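Local structure of glucose-1-phosphate uridylyltransferase (2UX8) at residues F19-L24 with F65-G70; D44-Q49 with E75-I80; T26-A31 with G265-F270. The protein probably catalyses the reaction of UTP with alpha-D-glucose 1-phosphate to give UDP-glucose and diphosphate. One frame throughout, in Å; residues are numbered along the deposited sequence.

Contact 1 (F19-L24 with F65-G70); sequences FPVAGL and FVTGRG
Phe19 and Phe65 lie opposite each other on neighbouring parallel strands, 16-21 and 62-67, whose short segments diverge by only 19°. The backbone carries the pairing: Val66 N donates to Phe19 O at 3.2 Å, and Val66 O accepts from Val21 N at 3.1 Å, so one residue uses both its N-H and its C=O on the same neighbouring strand. With CG turned anti to its carbonyl carbon (chi1 -55°), Phe19 sends its ring across that of Phe65. Its CB is 3.9 Å from Phe65 CD1. CG and CD1 then pass CE1 of Phe65, the nearer approach being Phe19 CD1 to Phe65 CE1 at 3.7 Å, and farther out Phe19 CE1 lies 4.1 Å from that same Phe65 CE1. The Phe65 atom sits over a face of the Phe19 ring, displaced toward its rim, but with the planes at 57° the pair is oblique. Were Phe19 cut back to an alanine, Phe65 is likely to lose its neighbour on this flank, and a gap to open beside Ala51 and Val52 of helix 47-57, which the Phe19 ring also meets. Val21, on the same face of the sheet, sets CG2 4.1 Å from Phe65 CB, a place where a branched apolar residue fits beneath helices 47-57 and 72-77. Beyond the strands, Gly68 has no side chain, and the small methyl of Ala22 lies against the Thr67-Gly68 peptide, its CB 3.4 Å from Gly68 N. Two parallel strands joined through helix 47-57 make a beta-alpha-beta crossover, here in the Rossmann-like nucleotidyltransferase domain of the GT-A clan, and the loop entered at Gly23 is consistent with the glycine-rich signature loop that binds the nucleotide in related sugar nucleotidyltransferases.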
ATOM      1  N   PHE C  19      14.411   1.217  15.869  1.00 34.80           N
ATOM      2  CA  PHE C  19      14.840   1.909  14.654  1.00 34.80           C
ATOM      3  C   PHE C  19      13.886   3.018  14.264  1.00 35.67           C
ATOM      4  O   PHE C  19      12.784   2.750  13.802  1.00 36.22           O
ATOM      5  CB  PHE C  19      14.928   0.936  13.481  1.00 30.32           C
ATOM      6  CG  PHE C  19      15.814  -0.253  13.729  1.00 29.10           C
ATOM      7  CD1 PHE C  19      15.425  -1.269  14.596  1.00 30.86           C
ATOM      8  CD2 PHE C  19      17.028  -0.370  13.071  1.00 28.52           C
ATOM      9  CE1 PHE C  19      16.235  -2.384  14.793  1.00 30.82           C
ATOM     10  CE2 PHE C  19      17.846  -1.481  13.263  1.00 28.31           C
ATOM     11  CZ  PHE C  19      17.450  -2.490  14.122  1.00 29.16           C
ATOM     12  N   PRO C  20      14.290   4.283  14.451  1.00 35.33           N
ATOM     13  CA  PRO C  20      13.408   5.403  14.086  1.00 35.46           C
ATOM     14  C   PRO C  20      13.404   5.507  12.567  1.00 35.55           C
ATOM     15  O   PRO C  20      14.386   5.931  11.980  1.00 35.19           O
ATOM     16  CB  PRO C  20      14.086   6.620  14.737  1.00 31.33           C
ATOM     17  CG  PRO C  20      14.921   6.020  15.849  1.00 31.42           C
ATOM     18  CD  PRO C  20      15.467   4.760  15.197  1.00 30.84           C
ATOM     19  N   VAL C  21      12.312   5.109  11.930  1.00 39.75           N
ATOM     20  CA  VAL C  21      12.226   5.157  10.473  1.00 41.01           C
ATOM     21  C   VAL C  21      10.980   5.894   9.988  1.00 43.36           C
ATOM     22  O   VAL C  21      10.321   5.448   9.059  1.00 43.95           O
ATOM     23  CB  VAL C  21      12.196   3.722   9.867  1.00 23.16           C
ATOM     24  CG1 VAL C  21      13.540   3.036  10.062  1.00 21.58           C
ATOM     25  CG2 VAL C  21      11.082   2.904  10.514  1.00 20.49           C
ATOM     26  N   ALA C  22      10.651   7.022  10.600  1.00 39.28           N
ATOM     27  CA  ALA C  22       9.458   7.746  10.194  1.00 41.04           C
ATOM     28  C   ALA C  22       9.733   9.141   9.653  1.00 42.78           C
ATOM     29  O   ALA C  22       8.847   9.989   9.638  1.00 43.35           O
ATOM     30  CB  ALA C  22       8.493   7.820  11.356  1.00 33.70           C
ATOM     31  N   GLY C  23      10.955   9.377   9.198  1.00 55.61           N
ATOM     32  CA  GLY C  23      11.285  10.689   8.676  1.00 58.30           C
ATOM     33  C   GLY C  23      10.835  10.867   7.244  1.00 60.48           C
ATOM     34  O   GLY C  23      10.651   9.878   6.535  1.00 61.21           O
ATOM     35  N   LEU C  24      10.651  12.118   6.816  1.00 67.41           N
ATOM     36  CA  LEU C  24      10.235  12.407   5.441  1.00 67.91           C
ATOM     37  C   LEU C  24      11.435  12.705   4.542  1.00 67.97           C
ATOM     38  O   LEU C  24      11.277  13.142   3.401  1.00 67.91           O
ATOM     39  CB  LEU C  24       9.274  13.595   5.392  1.00 72.44           C
ATOM     40  CG  LEU C  24       7.977  13.482   6.192  1.00 73.81           C
ATOM     41  CD1 LEU C  24       6.935  14.390   5.555  1.00 74.39           C
ATOM     42  CD2 LEU C  24       7.480  12.043   6.203  1.00 74.95           C
ATOM     43  N   PHE C  65      10.525  -1.371  14.731  1.00 35.37           N
ATOM     44  CA  PHE C  65      10.497  -0.223  13.822  1.00 34.82           C
ATOM     45  C   PHE C  65       9.384   0.739  14.192  1.00 34.93           C
ATOM     46  O   PHE C  65       8.232   0.331  14.314  1.00 34.39           O
ATOM     47  CB  PHE C  65      10.218  -0.658  12.371  1.00 30.46           C
ATOM     48  CG  PHE C  65      11.353  -1.367  11.690  1.00 30.89           C
ATOM     49  CD1 PHE C  65      12.415  -1.906  12.409  1.00 30.38           C
ATOM     50  CD2 PHE C  65      11.331  -1.542  10.309  1.00 30.52           C
ATOM     51  CE1 PHE C  65      13.428  -2.610  11.762  1.00 25.71           C
ATOM     52  CE2 PHE C  65      12.351  -2.253   9.660  1.00 27.57           C
ATOM     53  CZ  PHE C  65      13.393  -2.783  10.392  1.00 26.32           C
ATOM     54  N   VAL C  66       9.719   2.009  14.374  1.00 26.69           N
ATOM     55  CA  VAL C  66       8.691   3.004  14.646  1.00 27.68           C
ATOM     56  C   VAL C  66       8.613   3.782  13.326  1.00 28.92           C
ATOM     57  O   VAL C  66       9.481   4.599  13.014  1.00 29.20           O
ATOM     58  CB  VAL C  66       9.050   3.880  15.893  1.00 25.65           C
ATOM     59  CG1 VAL C  66      10.460   3.662  16.274  1.00 26.40           C
ATOM     60  CG2 VAL C  66       8.763   5.343  15.637  1.00 24.30           C
ATOM     61  N   THR C  67       7.578   3.465  12.543  1.00 34.77           N
ATOM     62  CA  THR C  67       7.362   4.033  11.211  1.00 36.52           C
ATOM     63  C   THR C  67       6.423   5.200  11.019  1.00 37.21           C
ATOM     64  O   THR C  67       5.761   5.680  11.938  1.00 36.80           O
ATOM     65  CB  THR C  67       6.862   2.975  10.229  1.00 46.51           C
ATOM     66  OG1 THR C  67       6.028   2.048  10.927  1.00 49.54           O
ATOM     67  CG2 THR C  67       8.009   2.257   9.570  1.00 48.04           C
ATOM     68  N   GLY C  68       6.373   5.623   9.762  1.00 48.61           N
ATOM     69  CA  GLY C  68       5.527   6.719   9.350  1.00 49.14           C
ATOM     70  C   GLY C  68       4.441   6.241   8.409  1.00 50.36           C
ATOM     71  O   GLY C  68       4.153   5.040   8.305  1.00 49.88           O
ATOM     72  N   ARG C  69       3.866   7.191   7.686  1.00 56.33           N
ATOM     73  CA  ARG C  69       2.776   6.897   6.795  1.00 57.11           C
ATOM     74  C   ARG C  69       3.058   6.234   5.458  1.00 57.99           C
ATOM     75  O   ARG C  69       2.500   5.195   5.198  1.00 59.31           O
ATOM     76  CB  ARG C  69       1.943   8.149   6.608  1.00 47.61           C
ATOM     77  CG  ARG C  69       0.484   7.813   6.596  1.00 47.80           C
ATOM     78  CD  ARG C  69      -0.336   8.903   7.219  1.00 47.46           C
ATOM     79  NE  ARG C  69       0.017   9.103   8.616  1.00 44.13           N
ATOM     80  CZ  ARG C  69       0.500  10.239   9.084  1.00 43.82           C
ATOM     81  NH1 ARG C  69       0.681  11.239   8.257  1.00 43.67           N
ATOM     82  NH2 ARG C  69       0.782  10.393  10.366  1.00 40.27           N
ATOM     83  N   GLY C  70       3.892   6.781   4.593  1.00 44.39           N
ATOM     84  CA  GLY C  70       4.113   6.079   3.330  1.00 44.73           C
ATOM     85  C   GLY C  70       5.295   5.110   3.312  1.00 44.92           C
ATOM     86  O   GLY C  70       6.095   5.131   2.380  1.00 44.82           O
TER

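Contact 2 (D44-Q49 with E75-I80); sequences DRPLIQ and EDHFDI
Gln49 and His77 join two helices, 47-57 and 72-77, that cover the same side of the parallel part of the mixed central sheet in this Rossmann-like GT-A domain; the contact ties the first turn of one to the C-terminal end of the other. His77 NE2 donates to Gln49 OE1 at 2.7 Å with an N-H...O angle of 155°. The donor nitrogen lies in the carbonyl plane of the Gln49 amide, on a lone pair of OE1, and the oxygen lies close to the plane of the imidazole, although amide and ring are turned 48° apart. Gln49 reaches this place because its chain bends at chi2 (58°), which swings the amide toward the histidine. The amide's other end is held too: NE2 donates to Asp53 and to the carbonyl of Gly100, which should fix which way the group faces. A glutamine suits this buried position because it can accept and donate at once. Pro46, at the N-cap of helix 47-57, approaches one face of the His77 ring in a CH-pi contact, its CG 4.0 Å from the ring centroid. Pro46 also packs against Ala31 of the third subunit, while the carbonyl oxygens of His77 and Asp79 both accept from Lys33 of that subunit. Glu75, Asp76 and Asp79 turn instead to Arg112 of the second subunit in salt bridges, so the segment 75-80 serves the assembly as well as the fold. Within that segment, the His77 imidazole lies against the Phe78 ring, CD2 above its centre. Phe78 fills the apolar floor of the contact, and the CD1 methyl of Ile48 meets its edge, near the ring plane, 3.6 Å from Phe78 CE1.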
ATOM      1  N   ASP C  44      23.738  -2.317  -2.941  1.00 32.80           N
ATOM      2  CA  ASP C  44      22.690  -3.234  -3.276  1.00 33.37           C
ATOM      3  C   ASP C  44      21.815  -3.558  -2.093  1.00 33.31           C
ATOM      4  O   ASP C  44      20.976  -4.447  -2.170  1.00 34.13           O
ATOM      5  CB  ASP C  44      23.258  -4.508  -3.897  1.00 29.88           C
ATOM      6  CG  ASP C  44      24.378  -5.093  -3.095  1.00 31.62           C
ATOM      7  OD1 ASP C  44      24.783  -4.458  -2.120  1.00 37.80           O
ATOM      8  OD2 ASP C  44      24.862  -6.182  -3.438  1.00 36.23           O
ATOM      9  N   ARG C  45      22.017  -2.844  -0.991  1.00 34.78           N
ATOM     10  CA  ARG C  45      21.187  -3.037   0.185  1.00 33.91           C
ATOM     11  C   ARG C  45      20.717  -1.681   0.678  1.00 32.79           C
ATOM     12  O   ARG C  45      21.440  -0.690   0.582  1.00 33.37           O
ATOM     13  CB  ARG C  45      21.941  -3.724   1.334  1.00 31.38           C
ATOM     14  CG  ARG C  45      23.227  -4.400   0.959  1.00 34.39           C
ATOM     15  CD  ARG C  45      23.754  -5.220   2.113  1.00 36.41           C
ATOM     16  NE  ARG C  45      23.257  -6.586   2.079  1.00 37.89           N
ATOM     17  CZ  ARG C  45      22.881  -7.261   3.154  1.00 41.28           C
ATOM     18  NH1 ARG C  45      22.942  -6.685   4.332  1.00 45.56           N
ATOM     19  NH2 ARG C  45      22.459  -8.510   3.068  1.00 41.09           N
ATOM     20  N   PRO C  46      19.489  -1.617   1.207  1.00 31.64           N
ATOM     21  CA  PRO C  46      18.957  -0.354   1.718  1.00 31.50           C
ATOM     22  C   PRO C  46      19.541  -0.049   3.091  1.00 31.59           C
ATOM     23  O   PRO C  46      19.876  -0.967   3.840  1.00 32.19           O
ATOM     24  CB  PRO C  46      17.460  -0.622   1.788  1.00 20.91           C
ATOM     25  CG  PRO C  46      17.394  -2.098   2.086  1.00 18.78           C
ATOM     26  CD  PRO C  46      18.445  -2.656   1.172  1.00 19.71           C
ATOM     27  N   LEU C  47      19.648   1.235   3.422  1.00 39.28           N
ATOM     28  CA  LEU C  47      20.170   1.672   4.714  1.00 38.46           C
ATOM     29  C   LEU C  47      19.681   0.869   5.927  1.00 39.40           C
ATOM     30  O   LEU C  47      20.496   0.493   6.764  1.00 40.61           O
ATOM     31  CB  LEU C  47      19.859   3.156   4.911  1.00 22.35           C
ATOM     32  CG  LEU C  47      20.623   4.090   3.971  1.00 19.54           C
ATOM     33  CD1 LEU C  47      20.011   5.471   3.995  1.00 15.42           C
ATOM     34  CD2 LEU C  47      22.083   4.135   4.390  1.00 17.94           C
ATOM     35  N   ILE C  48      18.379   0.598   6.047  1.00 33.51           N
ATOM     36  CA  ILE C  48      17.906  -0.181   7.203  1.00 33.89           C
ATOM     37  C   ILE C  48      18.459  -1.589   7.216  1.00 33.83           C
ATOM     38  O   ILE C  48      18.662  -2.160   8.291  1.00 34.25           O
ATOM     39  CB  ILE C  48      16.387  -0.376   7.255  1.00 36.12           C
ATOM     40  CG1 ILE C  48      15.767   0.125   5.971  1.00 37.64           C
ATOM     41  CG2 ILE C  48      15.811   0.237   8.518  1.00 34.66           C
ATOM     42  CD1 ILE C  48      14.725  -0.816   5.457  1.00 40.50           C
ATOM     43  N   GLN C  49      18.660  -2.165   6.028  1.00 29.17           N
ATOM     44  CA  GLN C  49      19.195  -3.514   5.948  1.00 29.14           C
ATOM     45  C   GLN C  49      20.539  -3.530   6.679  1.00 28.64           C
ATOM     46  O   GLN C  49      20.755  -4.365   7.563  1.00 28.29           O
ATOM     47  CB  GLN C  49      19.366  -3.944   4.495  1.00 45.59           C
ATOM     48  CG  GLN C  49      19.795  -5.384   4.343  1.00 48.27           C
ATOM     49  CD  GLN C  49      18.830  -6.337   4.991  1.00 54.38           C
ATOM     50  OE1 GLN C  49      17.712  -6.512   4.521  1.00 58.52           O
ATOM     51  NE2 GLN C  49      19.253  -6.960   6.089  1.00 56.35           N
ATOM     52  N   GLU C  75       8.315  -2.498   5.376  1.00 42.48           N
ATOM     53  CA  GLU C  75       7.650  -3.665   5.928  1.00 42.33           C
ATOM     54  C   GLU C  75       7.766  -4.879   5.012  1.00 40.61           C
ATOM     55  O   GLU C  75       8.048  -5.992   5.457  1.00 39.69           O
ATOM     56  CB  GLU C  75       6.189  -3.328   6.172  1.00 76.83           C
ATOM     57  CG  GLU C  75       5.618  -3.988   7.391  1.00 81.94           C
ATOM     58  CD  GLU C  75       4.310  -3.374   7.800  1.00 86.87           C
ATOM     59  OE1 GLU C  75       4.125  -2.172   7.513  1.00 86.33           O
ATOM     60  OE2 GLU C  75       3.481  -4.083   8.414  1.00 86.88           O
ATOM     61  N   ASP C  76       7.559  -4.648   3.724  1.00 53.79           N
ATOM     62  CA  ASP C  76       7.627  -5.721   2.753  1.00 53.05           C
ATOM     63  C   ASP C  76       9.035  -6.260   2.594  1.00 52.36           C
ATOM     64  O   ASP C  76       9.233  -7.460   2.380  1.00 52.97           O
ATOM     65  CB  ASP C  76       7.107  -5.235   1.410  1.00 45.26           C
ATOM     66  CG  ASP C  76       5.656  -4.833   1.473  1.00 45.17           C
ATOM     67  OD1 ASP C  76       4.905  -5.472   2.233  1.00 45.63           O
ATOM     68  OD2 ASP C  76       5.257  -3.892   0.760  1.00 45.77           O
ATOM     69  N   HIS C  77      10.009  -5.369   2.710  1.00 33.98           N
ATOM     70  CA  HIS C  77      11.396  -5.758   2.569  1.00 31.90           C
ATOM     71  C   HIS C  77      11.807  -6.866   3.539  1.00 31.66           C
ATOM     72  O   HIS C  77      12.643  -7.699   3.203  1.00 31.61           O
ATOM     73  CB  HIS C  77      12.304  -4.550   2.775  1.00 34.34           C
ATOM     74  CG  HIS C  77      13.756  -4.873   2.639  1.00 31.42           C
ATOM     75  ND1 HIS C  77      14.388  -4.952   1.416  1.00 31.02           N
ATOM     76  CD2 HIS C  77      14.685  -5.203   3.566  1.00 27.95           C
ATOM     77  CE1 HIS C  77      15.645  -5.318   1.596  1.00 27.62           C
ATOM     78  NE2 HIS C  77      15.850  -5.478   2.891  1.00 26.94           N
ATOM     79  N   PHE C  78      11.222  -6.877   4.733  1.00 40.76           N
ATOM     80  CA  PHE C  78      11.584  -7.879   5.724  1.00 40.36           C
ATOM     81  C   PHE C  78      10.589  -9.011   5.861  1.00 41.09           C
ATOM     82  O   PHE C  78      10.489  -9.641   6.909  1.00 41.74           O
ATOM     83  CB  PHE C  78      11.810  -7.224   7.088  1.00 29.69           C
ATOM     84  CG  PHE C  78      12.986  -6.294   7.125  1.00 28.78           C
ATOM     85  CD1 PHE C  78      12.833  -4.943   6.847  1.00 27.95           C
ATOM     86  CD2 PHE C  78      14.261  -6.778   7.409  1.00 26.94           C
ATOM     87  CE1 PHE C  78      13.938  -4.077   6.848  1.00 25.58           C
ATOM     88  CE2 PHE C  78      15.367  -5.929   7.412  1.00 25.23           C
ATOM     89  CZ  PHE C  78      15.205  -4.572   7.130  1.00 26.34           C
ATOM     90  N   ASP C  79       9.855  -9.278   4.796  1.00 32.45           N
ATOM     91  CA  ASP C  79       8.882 -10.355   4.811  1.00 32.22           C
ATOM     92  C   ASP C  79       9.211 -11.225   3.596  1.00 31.68           C
ATOM     93  O   ASP C  79      10.118 -10.911   2.830  1.00 31.04           O
ATOM     94  CB  ASP C  79       7.471  -9.754   4.709  1.00 48.91           C
ATOM     95  CG  ASP C  79       6.383 -10.716   5.161  1.00 50.94           C
ATOM     96  OD1 ASP C  79       6.711 -11.819   5.648  1.00 51.70           O
ATOM     97  OD2 ASP C  79       5.193 -10.361   5.034  1.00 51.66           O
ATOM     98  N   ILE C  80       8.496 -12.320   3.419  1.00 50.59           N
ATOM     99  CA  ILE C  80       8.745 -13.168   2.269  1.00 51.06           C
ATOM    100  C   ILE C  80       8.226 -12.483   1.009  1.00 50.99           C
ATOM    101  O   ILE C  80       7.087 -12.016   0.968  1.00 51.40           O
ATOM    102  CB  ILE C  80       8.048 -14.511   2.442  1.00 44.95           C
ATOM    103  CG1 ILE C  80       8.641 -15.223   3.658  1.00 45.52           C
ATOM    104  CG2 ILE C  80       8.171 -15.326   1.173  1.00 44.87           C
ATOM    105  CD1 ILE C  80       7.991 -16.534   3.986  1.00 47.70           C
TER

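Contact 3 (T26-A31 with G265-F270); sequences TRFLPA and GDKAGF
Phe28 pushes its ring edge toward the face of Phe270 in an offset edge-to-face pair, centroids 5.5 Å apart and planes at 81°. This is the packed half of the contact: Phe28 CZ lies 3.5 Å from Phe270 CB, while one face of the Phe28 ring takes Lys267 CG in a CH-pi contact, 4.2 Å from CG to the centroid. A large flat side chain suits the spot because it meets the start of a helix with both face and edge. The segment 26-31 probably continues the glycine-rich signature loop of the nucleotidyltransferase domain, and its partner is the N-terminus of helix 267-279, where Asp266 is the N-cap and OD1 accepts a weak bond from Ala268 N. Lys267 keeps an extended chain, its aliphatic part near the phenylalanine and its ammonium in a salt bridge with Asp44 of the third subunit. The solvent side is looser. Exposed and poorly ordered, Arg27 stretches along Gly265 and gives one bond across the contact, NH1 to Gly265 O at 3.1 Å. That oxygen lies in the guanidinium plane, but the donor stands 63° out of the carbonyl plane, away from the lone pairs.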
ATOM      1  N   THR C  26      13.195  14.915   3.573  1.00 70.97           N
ATOM      2  CA  THR C  26      13.107  16.050   2.649  1.00 70.18           C
ATOM      3  C   THR C  26      14.414  16.474   1.988  1.00 69.62           C
ATOM      4  O   THR C  26      14.399  17.112   0.942  1.00 70.44           O
ATOM      5  CB  THR C  26      12.538  17.302   3.333  1.00 61.66           C
ATOM      6  OG1 THR C  26      13.492  17.804   4.275  1.00 62.44           O
ATOM      7  CG2 THR C  26      11.235  16.975   4.048  1.00 61.38           C
ATOM      8  N   ARG C  27      15.546  16.136   2.589  1.00 40.79           N
ATOM      9  CA  ARG C  27      16.828  16.528   2.009  1.00 39.45           C
ATOM     10  C   ARG C  27      17.154  15.815   0.718  1.00 36.99           C
ATOM     11  O   ARG C  27      17.945  16.307  -0.081  1.00 36.36           O
ATOM     12  CB  ARG C  27      17.971  16.275   2.978  1.00117.00           C
ATOM     13  CG  ARG C  27      18.088  17.268   4.085  1.00117.00           C
ATOM     14  CD  ARG C  27      19.408  17.061   4.752  1.00117.00           C
ATOM     15  NE  ARG C  27      19.406  17.584   6.099  1.00117.00           N
ATOM     16  CZ  ARG C  27      19.871  16.910   7.138  1.00117.00           C
ATOM     17  NH1 ARG C  27      20.366  15.697   6.966  1.00117.00           N
ATOM     18  NH2 ARG C  27      19.835  17.444   8.346  1.00117.09           N
ATOM     19  N   PHE C  28      16.564  14.643   0.519  1.00 50.81           N
ATOM     20  CA  PHE C  28      16.839  13.877  -0.691  1.00 48.82           C
ATOM     21  C   PHE C  28      15.795  13.939  -1.798  1.00 47.82           C
ATOM     22  O   PHE C  28      15.808  13.105  -2.704  1.00 47.57           O
ATOM     23  CB  PHE C  28      17.122  12.410  -0.350  1.00 38.83           C
ATOM     24  CG  PHE C  28      18.570  12.123  -0.079  1.00 38.57           C
ATOM     25  CD1 PHE C  28      19.175  12.552   1.106  1.00 37.58           C
ATOM     26  CD2 PHE C  28      19.337  11.427  -1.010  1.00 37.22           C
ATOM     27  CE1 PHE C  28      20.521  12.289   1.358  1.00 37.64           C
ATOM     28  CE2 PHE C  28      20.680  11.158  -0.773  1.00 36.59           C
ATOM     29  CZ  PHE C  28      21.275  11.589   0.412  1.00 37.18           C
ATOM     30  N   LEU C  29      14.887  14.911  -1.732  1.00 59.86           N
ATOM     31  CA  LEU C  29      13.876  15.062  -2.782  1.00 58.30           C
ATOM     32  C   LEU C  29      14.618  15.360  -4.072  1.00 57.76           C
ATOM     33  O   LEU C  29      15.678  15.966  -4.048  1.00 58.63           O
ATOM     34  CB  LEU C  29      12.913  16.204  -2.469  1.00 44.38           C
ATOM     35  CG  LEU C  29      11.656  15.978  -1.613  1.00 43.38           C
ATOM     36  CD1 LEU C  29      11.611  14.592  -1.029  1.00 42.39           C
ATOM     37  CD2 LEU C  29      11.631  16.980  -0.514  1.00 42.69           C
ATOM     38  N   PRO C  30      14.055  14.941  -5.222  1.00 49.78           N
ATOM     39  CA  PRO C  30      12.780  14.226  -5.322  1.00 48.73           C
ATOM     40  C   PRO C  30      12.788  12.730  -5.073  1.00 48.64           C
ATOM     41  O   PRO C  30      11.723  12.115  -4.984  1.00 49.40           O
ATOM     42  CB  PRO C  30      12.342  14.490  -6.758  1.00 21.79           C
ATOM     43  CG  PRO C  30      13.517  15.113  -7.463  1.00 22.71           C
ATOM     44  CD  PRO C  30      14.694  15.041  -6.542  1.00 23.32           C
ATOM     45  N   ALA C  31      13.968  12.135  -4.991  1.00 18.07           N
ATOM     46  CA  ALA C  31      14.066  10.710  -4.796  1.00 16.90           C
ATOM     47  C   ALA C  31      13.216  10.178  -3.653  1.00 16.92           C
ATOM     48  O   ALA C  31      12.657   9.090  -3.754  1.00 15.41           O
ATOM     49  CB  ALA C  31      15.515  10.324  -4.594  1.00 35.82           C
ATOM     50  N   GLY C 265      22.938  11.221   5.521  1.00 46.88           N
ATOM     51  CA  GLY C 265      21.881  12.172   5.793  1.00 47.86           C
ATOM     52  C   GLY C 265      21.976  13.284   4.767  1.00 48.76           C
ATOM     53  O   GLY C 265      20.995  13.976   4.483  1.00 49.08           O
ATOM     54  N   ASP C 266      23.170  13.467   4.210  1.00 40.26           N
ATOM     55  CA  ASP C 266      23.370  14.478   3.179  1.00 40.55           C
ATOM     56  C   ASP C 266      23.912  13.811   1.907  1.00 39.61           C
ATOM     57  O   ASP C 266      24.670  12.849   1.965  1.00 39.56           O
ATOM     58  CB  ASP C 266      24.305  15.584   3.676  1.00 62.97           C
ATOM     59  CG  ASP C 266      25.757  15.284   3.418  1.00 66.18           C
ATOM     60  OD1 ASP C 266      26.280  15.724   2.367  1.00 70.10           O
ATOM     61  OD2 ASP C 266      26.371  14.607   4.269  1.00 69.81           O
ATOM     62  N   LYS C 267      23.501  14.324   0.755  1.00 35.70           N
ATOM     63  CA  LYS C 267      23.890  13.766  -0.530  1.00 34.94           C
ATOM     64  C   LYS C 267      25.346  13.393  -0.732  1.00 34.58           C
ATOM     65  O   LYS C 267      25.630  12.331  -1.281  1.00 35.09           O
ATOM     66  CB  LYS C 267      23.457  14.697  -1.653  1.00 39.80           C
ATOM     67  CG  LYS C 267      21.994  15.045  -1.584  1.00 39.70           C
ATOM     68  CD  LYS C 267      21.589  15.963  -2.712  1.00 40.99           C
ATOM     69  CE  LYS C 267      20.215  16.549  -2.439  1.00 43.81           C
ATOM     70  NZ  LYS C 267      19.729  17.384  -3.577  1.00 44.71           N
ATOM     71  N   ALA C 268      26.270  14.255  -0.318  1.00 35.62           N
ATOM     72  CA  ALA C 268      27.698  13.964  -0.482  1.00 34.42           C
ATOM     73  C   ALA C 268      28.100  12.697   0.267  1.00 33.95           C
ATOM     74  O   ALA C 268      28.840  11.871  -0.254  1.00 34.47           O
ATOM     75  CB  ALA C 268      28.541  15.141  -0.003  1.00 22.08           C
ATOM     76  N   GLY C 269      27.612  12.545   1.487  1.00 35.58           N
ATOM     77  CA  GLY C 269      27.947  11.364   2.251  1.00 35.27           C
ATOM     78  C   GLY C 269      27.392  10.116   1.593  1.00 35.62           C
ATOM     79  O   GLY C 269      28.075   9.088   1.489  1.00 35.67           O
ATOM     80  N   PHE C 270      26.142  10.212   1.150  1.00 40.96           N
ATOM     81  CA  PHE C 270      25.472   9.105   0.503  1.00 40.63           C
ATOM     82  C   PHE C 270      26.327   8.585  -0.647  1.00 41.08           C
ATOM     83  O   PHE C 270      26.561   7.380  -0.774  1.00 41.37           O
ATOM     84  CB  PHE C 270      24.114   9.565  -0.020  1.00 28.24           C
ATOM     85  CG  PHE C 270      23.398   8.523  -0.804  1.00 27.05           C
ATOM     86  CD1 PHE C 270      22.852   7.410  -0.169  1.00 25.67           C
ATOM     87  CD2 PHE C 270      23.323   8.612  -2.188  1.00 26.49           C
ATOM     88  CE1 PHE C 270      22.242   6.395  -0.911  1.00 23.73           C
ATOM     89  CE2 PHE C 270      22.715   7.602  -2.942  1.00 25.59           C
ATOM     90  CZ  PHE C 270      22.176   6.493  -2.301  1.00 24.39           C
TER

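Contacts 1 and 2 are buried neighbours: Val21 packs on Ile48 and Phe65 on Phe78, so the strand pair and the helices above it share one apolar layer. Contact 3 is only partly buried. Its first segment follows closely after that of contact 1 in sequence, yet the two do not otherwise touch, and the chain it closes encloses contact 2. The chemistry follows position. Backbone bonds join the strands in contact 1, a buried side-chain bond joins the helix ends in contact 2, and in contact 3 aromatic packing gives way to an exposed arginine. All three touch the third subunit, and there the chemistry of contacts 2 and 3 meets between chains, Lys267 pairing with Asp44 of that subunit.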